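Local coordinates for thylakoid lumenal 15 kDa protein 1, chloroplastic (PDB 3N90) that is of unknown function but folds as a pentapeptide repeat protein, a right-handed quadrilateral beta helix, in the chloroplast thylakoid lumen, at residues A46-L49 with G50-F53. The protein carries 2 engineered substitutions. Residues are numbered along the deposited sequence; the frame is centred on the assembly and turned at random.
Sequences AKLL and GASF
G50 follows L49 at the corner of a type II beta turn running from L48 to A51, and its positive phi of 72° is a conformation that glycine adopts readily. The CB of L49 points away from the residues that follow, which suits a partly exposed leucine on the outside of the turn. A51 closes the turn: its N donates to L48 O at 3.0 Å, reaching the oxygen from above the carbonyl plane. The small methyl of A51 points inward and packs against one branch of L48, with A51 CB 3.6 Å from L48 CD2. Beyond S52, whose OG accepts a hydrogen bond from the backbone N-H of F54, F53 returns to the interior. Its ring tip CZ meets the branched end of L48, 3.8 Å from CD2 and 4.0 Å from CD1; the two side chains, both buried, cross at about a right angle. This corner belongs to one coil of the pentapeptide-repeat beta helix, with L28 and L68 touching L48 and the rings of F33 and F73 lying nearly parallel to that of F53, in the irregular chain between helix 10-13 and helix 116-125.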
ATOM      1  N   ALA A  46      -4.240  -9.273  -0.573  1.00 15.00           N
ATOM      2  CA  ALA A  46      -2.981  -9.865  -0.969  1.00 14.73           C
ATOM      3  C   ALA A  46      -1.976  -9.861   0.197  1.00 15.27           C
ATOM      4  O   ALA A  46      -2.067  -9.039   1.121  1.00 15.07           O
ATOM      5  CB  ALA A  46      -2.394  -9.158  -2.168  1.00 14.60           C
ATOM      6  N   LYS A  47      -1.037 -10.794   0.156  1.00 15.92           N
ATOM      7  CA  LYS A  47       0.012 -10.842   1.153  1.00 15.77           C
ATOM      8  C   LYS A  47       1.272 -10.274   0.512  1.00 15.48           C
ATOM      9  O   LYS A  47       1.900 -10.880  -0.381  1.00 16.42           O
ATOM     10  CB  LYS A  47       0.223 -12.255   1.732  1.00 18.25           C
ATOM     11  CG  LYS A  47      -1.022 -12.948   2.252  1.00 20.91           C
ATOM     12  CD  LYS A  47      -1.814 -12.117   3.272  1.00 27.42           C
ATOM     13  CE  LYS A  47      -2.988 -12.916   3.880  1.00 27.33           C
ATOM     14  NZ  LYS A  47      -3.377 -12.350   5.215  1.00 31.67           N
ATOM     15  N   LEU A  48       1.608  -9.056   0.939  1.00 14.00           N
ATOM     16  CA  LEU A  48       2.667  -8.286   0.296  1.00 12.14           C
ATOM     17  C   LEU A  48       3.759  -7.861   1.299  1.00 12.73           C
ATOM     18  O   LEU A  48       4.385  -6.791   1.158  1.00 11.73           O
ATOM     19  CB  LEU A  48       2.059  -7.037  -0.360  1.00 11.81           C
ATOM     20  CG  LEU A  48       1.285  -7.285  -1.675  1.00 10.38           C
ATOM     21  CD1 LEU A  48       0.163  -6.299  -1.895  1.00 15.16           C
ATOM     22  CD2 LEU A  48       2.311  -7.233  -2.802  1.00  9.69           C
ATOM     23  N   LEU A  49       3.988  -8.690   2.313  1.00 12.42           N
ATOM     24  CA  LEU A  49       5.040  -8.384   3.242  1.00 13.37           C
ATOM     25  C   LEU A  49       6.351  -8.102   2.499  1.00 12.97           C
ATOM     26  O   LEU A  49       6.803  -8.925   1.699  1.00 14.19           O
ATOM     27  CB  LEU A  49       5.225  -9.521   4.253  1.00 13.46           C
ATOM     28  CG  LEU A  49       6.361  -9.319   5.274  1.00 17.25           C
ATOM     29  CD1 LEU A  49       5.917  -9.870   6.635  1.00 21.31           C
ATOM     30  CD2 LEU A  49       7.727  -9.887   4.823  1.00 20.94           C
ATOM     31  N   GLY A  50       6.962  -6.951   2.751  1.00 11.23           N
ATOM     32  CA  GLY A  50       8.326  -6.676   2.188  1.00 12.39           C
ATOM     33  C   GLY A  50       8.359  -6.426   0.670  1.00 10.70           C
ATOM     34  O   GLY A  50       9.437  -6.266   0.082  1.00 12.86           O
ATOM     35  N   ALA A  51       7.172  -6.313   0.070  1.00 11.29           N
ATOM     36  CA  ALA A  51       7.064  -6.068  -1.395  1.00 11.52           C
ATOM     37  C   ALA A  51       7.612  -4.682  -1.718  1.00 11.99           C
ATOM     38  O   ALA A  51       7.574  -3.802  -0.853  1.00 13.03           O
ATOM     39  CB  ALA A  51       5.586  -6.182  -1.848  1.00 11.14           C
ATOM     40  N   SER A  52       8.115  -4.464  -2.939  1.00 11.37           N
ATOM     41  CA  SER A  52       8.584  -3.138  -3.332  1.00 11.09           C
ATOM     42  C   SER A  52       7.580  -2.528  -4.311  1.00 10.51           C
ATOM     43  O   SER A  52       7.312  -3.129  -5.353  1.00 10.93           O
ATOM     44  CB  SER A  52       9.943  -3.167  -4.012  1.00 12.28           C
ATOM     45  OG  SER A  52      10.333  -1.867  -4.457  1.00 11.06           O
ATOM     46  N   PHE A  53       7.050  -1.376  -3.949  1.00  9.49           N
ATOM     47  CA  PHE A  53       6.266  -0.503  -4.905  1.00  9.46           C
ATOM     48  C   PHE A  53       7.065   0.782  -5.174  1.00  8.96           C
ATOM     49  O   PHE A  53       6.492   1.830  -5.483  1.00 10.38           O
ATOM     50  CB  PHE A  53       4.882  -0.183  -4.340  1.00  9.54           C
ATOM     51  CG  PHE A  53       3.992  -1.409  -4.242  1.00  9.88           C
ATOM     52  CD1 PHE A  53       3.368  -1.920  -5.379  1.00  8.67           C
ATOM     53  CD2 PHE A  53       3.816  -2.066  -3.019  1.00  9.26           C
ATOM     54  CE1 PHE A  53       2.552  -3.059  -5.277  1.00 11.13           C
ATOM     55  CE2 PHE A  53       3.021  -3.193  -2.919  1.00  9.73           C
ATOM     56  CZ  PHE A  53       2.378  -3.684  -4.050  1.00  9.72           C
TER